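Local coordinates for protein serine-tRNA ligase (Naegleria fowleri, PDB 6BLJ) that probably joins serine to its cognate tRNA in the cytoplasm, spending ATP by way of a seryl-adenylate, and here holds AMP in its active site, at residues I336-V341 with S443-T448; E351-M356 with V408-C413. One frame throughout, in Å; residues are numbered along the deposited sequence.

How the interactions relate
Interactions 1 and 2 lie side by side in the class II catalytic core, their centres about 10 Å apart, with interaction 2 nested inside the loop that interaction 1 closes. The strands of 443-448 and 408-413 are antiparallel neighbours in one sheet, and Thr444 N lies 3.0 Å from Ser409 O, probably a hydrogen bond between them. Helix 348-366 follows strand 332-342 directly and packs on the sheet; Gln338 NE2 probably bonds Met356 O at 3.0 Å. On the sheet face opposite helix 348-366, both contacts reach AMP: interaction 1 brings Thr444 and Ala447 to the ribose side, interaction 2 brings Ser409 to the phosphate.

Interaction 1: I336-V341 with S443-T448; sequences IEQFVV and STLTAT. With AMP (adenosine monophosphate), chain D.
Ile336 and Gln338 pair with Thr446 and Ser443 in an antiparallel join of strands 332-342 and 436-447, broken by a classic beta bulge, in the buried sheet of the class II synthetase core. At the bulge Leu445 and Thr446 both face Ile336, whose carbonyl oxygen is gripped twice: Leu445 N is 2.8 Å from Ile336 O, and Thr446 N reaches the same oxygen in the carbonyl plane, on a lone pair. Ile336 N donates a nearly straight bond to Thr446 O (N-H...O 165°). Beyond the bulge, Gln338 N and Ser443 O are 2.7 Å apart, and Ser443 N bonds back to Gln338 O. Glu337 and Thr444, the non-hydrogen-bonded pair, turn to the AMP face. With CG anti to the backbone N (chi1 -179°) and a bend at chi2, Glu337 lays its carboxylate alongside the Ser443-Thr444 backbone, OE1 3.4 Å from Thr444 CA. Lys335 forms a salt bridge to Glu337 OE1, and Thr444 OG1 is hydrogen-bonded to Ser409 N of the neighbouring strand. Ala447 CB packs 3.5 Å from AMP C1' at the ribose, at the N-cap of helix 448-458. On the other face Ile336 CG1 and Thr446 CG2 run side by side, 4.1 Å apart. Helix 220-238 packs there against Ile336 and Leu445, helix 348-366 holds Gln338 OE1 through Asn359, and strand 304-313 pairs with the far edge of strand 332-342.

Interaction 2: E351-M356 with V408-C413; sequences EMFDEM and VSCSNC. With AMP (adenosine monophosphate), chain D.
Phe353 reaches from helix 348-366 to Cys410 and Asn412 on strand 404-412. Its CB points toward the strand, and with CG anti to the backbone N (chi1 179°) the ring is carried out to the strand's backbone. Asn412 N meets the ring at its edge, near the ring plane, 3.7 Å from Phe353 CD1, with Asn412 CB close by. One atom further, CE1 comes within 3.3 Å of Cys410 O, and CZ at the tip is still 3.8 Å from that oxygen. Cys410 SG sits over one ring face, 4.2 Å from the Phe353 centroid and 25° off the ring normal, a sulfur-aromatic contact; Phe389 of strand 387-394 meets the same ring edge-to-face. This is helix-on-sheet packing in the mostly antiparallel sheet of the class II core, the short axes running 8.6 Å apart at closest approach and nearly antiparallel. One turn along the helix, Met356 CB touches Cys410 SG at 4.1 Å, so the sulfur touches two side chains of the helix. The Asn412 amide plane is turned 29° from the Phe353 ring, its OD1 bonded to Thr414 N and its ND2 to Ser349 OG. On the other side of the strand Ser409 OG donates a 2.6 Å hydrogen bond to AMP O3P.

Interaction 1: I336-V341 with S443-T448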
# COMPACT_ATOMS: atom_id res chain seq x y z
N ILE A 336 -4.58 25.86 7.16
CA ILE A 336 -5.74 26.70 6.85
C ILE A 336 -5.78 26.87 5.34
O ILE A 336 -4.79 27.29 4.73
CB ILE A 336 -5.65 28.07 7.55
CG1 ILE A 336 -5.39 27.90 9.05
CG2 ILE A 336 -6.91 28.90 7.24
CD1 ILE A 336 -6.40 27.08 9.80
N GLU A 337 -6.93 26.53 4.75
CA GLU A 337 -7.08 26.36 3.31
C GLU A 337 -8.17 27.30 2.79
O GLU A 337 -9.23 27.46 3.42
CB GLU A 337 -7.43 24.89 3.00
CG GLU A 337 -7.59 24.55 1.52
CD GLU A 337 -6.26 24.35 0.81
OE1 GLU A 337 -5.20 24.47 1.47
OE2 GLU A 337 -6.27 24.05 -0.40
N GLN A 338 -7.90 27.95 1.65
CA GLN A 338 -8.94 28.64 0.88
C GLN A 338 -9.57 27.66 -0.09
O GLN A 338 -8.85 26.96 -0.82
CB GLN A 338 -8.38 29.82 0.09
CG GLN A 338 -7.66 30.91 0.88
CD GLN A 338 -7.09 31.97 -0.07
OE1 GLN A 338 -7.82 32.79 -0.59
NE2 GLN A 338 -5.78 31.94 -0.29
N PHE A 339 -10.90 27.62 -0.13
CA PHE A 339 -11.65 26.76 -1.04
C PHE A 339 -12.83 27.54 -1.58
O PHE A 339 -13.61 28.10 -0.80
CB PHE A 339 -12.12 25.48 -0.32
CG PHE A 339 -12.75 24.46 -1.25
CD1 PHE A 339 -14.08 24.58 -1.66
CD2 PHE A 339 -12.01 23.38 -1.72
CE1 PHE A 339 -14.64 23.65 -2.52
CE2 PHE A 339 -12.57 22.45 -2.58
CZ PHE A 339 -13.89 22.58 -2.99
N VAL A 340 -12.97 27.61 -2.91
CA VAL A 340 -14.01 28.44 -3.52
C VAL A 340 -14.73 27.67 -4.63
O VAL A 340 -14.09 27.02 -5.46
CB VAL A 340 -13.45 29.76 -4.07
CG1 VAL A 340 -14.60 30.65 -4.60
CG2 VAL A 340 -12.66 30.51 -2.99
N VAL A 341 -16.07 27.77 -4.63
CA VAL A 341 -16.91 27.33 -5.74
C VAL A 341 -17.36 28.58 -6.50
O VAL A 341 -17.89 29.52 -5.89
CB VAL A 341 -18.13 26.55 -5.22
CG1 VAL A 341 -18.95 25.97 -6.39
CG2 VAL A 341 -17.73 25.46 -4.20
N SER A 443 -6.52 26.99 -2.53
CA SER A 443 -5.23 27.58 -2.27
C SER A 443 -4.90 27.50 -0.78
O SER A 443 -5.72 27.90 0.05
CB SER A 443 -5.17 29.05 -2.70
OG SER A 443 -3.89 29.58 -2.41
N THR A 444 -3.71 27.01 -0.47
CA THR A 444 -3.19 27.15 0.88
C THR A 444 -3.31 28.60 1.35
O THR A 444 -3.04 29.53 0.58
CB THR A 444 -1.71 26.78 0.94
OG1 THR A 444 -1.44 25.66 0.10
CG2 THR A 444 -1.29 26.52 2.41
N LEU A 445 -3.71 28.79 2.60
CA LEU A 445 -3.34 30.02 3.28
C LEU A 445 -2.07 29.79 4.10
O LEU A 445 -1.04 30.40 3.81
CB LEU A 445 -4.46 30.57 4.18
CG LEU A 445 -4.19 32.02 4.61
CD1 LEU A 445 -4.36 32.99 3.41
CD2 LEU A 445 -5.06 32.49 5.75
N THR A 446 -2.13 28.90 5.09
CA THR A 446 -0.91 28.57 5.83
C THR A 446 -0.96 27.14 6.34
O THR A 446 -1.93 26.72 6.98
CB THR A 446 -0.68 29.57 6.98
OG1 THR A 446 0.49 29.22 7.71
CG2 THR A 446 -1.87 29.63 7.96
N ALA A 447 0.10 26.39 6.04
CA ALA A 447 0.40 25.14 6.71
C ALA A 447 1.39 25.46 7.82
O ALA A 447 2.49 25.94 7.55
CB ALA A 447 0.98 24.13 5.70
N THR A 448 0.98 25.23 9.08
CA THR A 448 1.63 26.00 10.14
C THR A 448 3.02 25.48 10.51
O THR A 448 3.88 26.29 10.84
CB THR A 448 0.72 26.10 11.37
OG1 THR A 448 0.43 24.78 11.88
CG2 THR A 448 -0.59 26.83 11.02
P AMP D . 0.09 20.62 -1.47
O1P AMP D . 1.03 19.46 -1.78
O2P AMP D . -1.31 20.32 -1.09
O3P AMP D . 0.18 21.63 -2.60
O5' AMP D . 0.73 21.35 -0.21
C5' AMP D . 0.21 22.57 0.29
C4' AMP D . 1.13 23.16 1.34
O4' AMP D . 1.09 22.35 2.54
C3' AMP D . 2.59 23.21 0.96
O3' AMP D . 2.91 24.34 0.16
C2' AMP D . 3.29 23.20 2.30
O2' AMP D . 3.27 24.49 2.88
C1' AMP D . 2.38 22.29 3.12
N9 AMP D . 2.83 20.87 3.14
C8 AMP D . 2.66 19.95 2.13
N7 AMP D . 3.15 18.77 2.41
C5 AMP D . 3.67 18.91 3.69
C6 AMP D . 4.33 18.02 4.55
N6 AMP D . 4.54 16.72 4.27
N1 AMP D . 4.76 18.49 5.74
C2 AMP D . 4.51 19.77 6.05
N3 AMP D . 3.87 20.70 5.33
C4 AMP D . 3.48 20.21 4.15
O HOH W 1 -3.14 23.87 0.35

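Interaction 2: E351-M356 with V408-C413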
# COMPACT_ATOMS: atom_id res chain seq x y z
N GLU A 351 -10.74 35.02 -12.37
CA GLU A 351 -10.67 36.16 -11.46
C GLU A 351 -10.53 35.71 -10.01
O GLU A 351 -9.78 36.31 -9.23
CB GLU A 351 -11.90 37.05 -11.65
CG GLU A 351 -11.95 37.71 -13.03
CD GLU A 351 -13.29 38.36 -13.33
OE1 GLU A 351 -14.16 38.40 -12.43
OE2 GLU A 351 -13.47 38.83 -14.47
N MET A 352 -11.21 34.63 -9.64
CA MET A 352 -11.11 34.14 -8.27
C MET A 352 -9.71 33.57 -7.99
O MET A 352 -9.21 33.68 -6.86
CB MET A 352 -12.19 33.09 -8.01
CG MET A 352 -12.32 32.64 -6.56
SD MET A 352 -12.71 34.02 -5.46
CE MET A 352 -14.26 34.62 -6.15
N PHE A 353 -9.09 32.95 -8.99
CA PHE A 353 -7.71 32.49 -8.87
C PHE A 353 -6.79 33.63 -8.45
O PHE A 353 -6.01 33.50 -7.50
CB PHE A 353 -7.27 31.87 -10.21
CG PHE A 353 -5.84 31.36 -10.23
CD1 PHE A 353 -5.56 30.03 -9.91
CD2 PHE A 353 -4.79 32.18 -10.60
CE1 PHE A 353 -4.25 29.54 -9.93
CE2 PHE A 353 -3.48 31.70 -10.63
CZ PHE A 353 -3.22 30.38 -10.30
N ASP A 354 -6.88 34.77 -9.15
CA ASP A 354 -6.08 35.94 -8.81
C ASP A 354 -6.38 36.44 -7.41
O ASP A 354 -5.47 36.86 -6.68
CB ASP A 354 -6.32 37.06 -9.84
CG ASP A 354 -5.80 36.72 -11.22
OD1 ASP A 354 -4.95 35.82 -11.34
OD2 ASP A 354 -6.23 37.35 -12.20
N GLU A 355 -7.66 36.43 -7.02
CA GLU A 355 -8.03 36.88 -5.68
C GLU A 355 -7.42 35.98 -4.61
O GLU A 355 -6.92 36.47 -3.59
CB GLU A 355 -9.56 36.91 -5.53
CG GLU A 355 -10.03 37.19 -4.09
CD GLU A 355 -11.56 37.16 -3.91
OE1 GLU A 355 -12.28 37.76 -4.73
OE2 GLU A 355 -12.03 36.51 -2.94
N MET A 356 -7.42 34.66 -4.84
CA MET A 356 -6.96 33.72 -3.82
C MET A 356 -5.45 33.77 -3.65
O MET A 356 -4.94 33.74 -2.52
CB MET A 356 -7.42 32.30 -4.17
CG MET A 356 -8.95 32.15 -4.09
SD MET A 356 -9.58 30.66 -4.90
CE MET A 356 -9.01 29.39 -3.76
N VAL A 408 2.86 27.63 -0.27
CA VAL A 408 1.49 27.78 -0.75
C VAL A 408 1.41 27.22 -2.15
O VAL A 408 2.31 27.44 -2.97
CB VAL A 408 1.06 29.26 -0.74
CG1 VAL A 408 -0.21 29.47 -1.59
CG2 VAL A 408 0.84 29.76 0.69
N SER A 409 0.34 26.48 -2.44
CA SER A 409 -0.06 26.17 -3.80
C SER A 409 -1.50 26.63 -4.01
O SER A 409 -2.35 26.49 -3.12
CB SER A 409 0.09 24.66 -4.08
OG SER A 409 -0.79 23.95 -3.24
N CYS A 410 -1.76 27.17 -5.20
CA CYS A 410 -3.05 27.75 -5.55
C CYS A 410 -3.41 27.26 -6.95
O CYS A 410 -2.63 27.47 -7.88
CB CYS A 410 -2.97 29.29 -5.51
SG CYS A 410 -4.43 30.21 -6.10
N SER A 411 -4.55 26.59 -7.09
CA SER A 411 -4.92 25.93 -8.34
C SER A 411 -6.35 26.27 -8.74
O SER A 411 -7.26 26.29 -7.90
CB SER A 411 -4.82 24.39 -8.22
OG SER A 411 -3.51 23.99 -7.84
N ASN A 412 -6.55 26.50 -10.04
CA ASN A 412 -7.88 26.52 -10.64
C ASN A 412 -8.11 25.17 -11.31
O ASN A 412 -7.35 24.80 -12.22
CB ASN A 412 -8.03 27.65 -11.66
CG ASN A 412 -9.46 27.82 -12.15
OD1 ASN A 412 -10.35 27.04 -11.78
ND2 ASN A 412 -9.70 28.83 -13.00
N CYS A 413 -9.11 24.43 -10.84
CA CYS A 413 -9.44 23.12 -11.41
C CYS A 413 -10.64 23.17 -12.34
O CYS A 413 -11.11 22.11 -12.78
CB CYS A 413 -9.69 22.12 -10.29
SG CYS A 413 -8.20 21.81 -9.26
P AMP D . 0.09 20.62 -1.47
O1P AMP D . 1.03 19.46 -1.78
O2P AMP D . -1.31 20.32 -1.09
O3P AMP D . 0.18 21.63 -2.60
O5' AMP D . 0.73 21.35 -0.21
C5' AMP D . 0.21 22.57 0.29
C4' AMP D . 1.13 23.16 1.34
O4' AMP D . 1.09 22.35 2.54
C3' AMP D . 2.59 23.21 0.96
O3' AMP D . 2.91 24.34 0.16
C2' AMP D . 3.29 23.20 2.30
O2' AMP D . 3.27 24.49 2.88
C1' AMP D . 2.38 22.29 3.12
N9 AMP D . 2.83 20.87 3.14
C8 AMP D . 2.66 19.95 2.13
N7 AMP D . 3.15 18.77 2.41
C5 AMP D . 3.67 18.91 3.69
C6 AMP D . 4.33 18.02 4.55
N6 AMP D . 4.54 16.72 4.27
N1 AMP D . 4.76 18.49 5.74
C2 AMP D . 4.51 19.77 6.05
N3 AMP D . 3.87 20.70 5.33
C4 AMP D . 3.48 20.21 4.15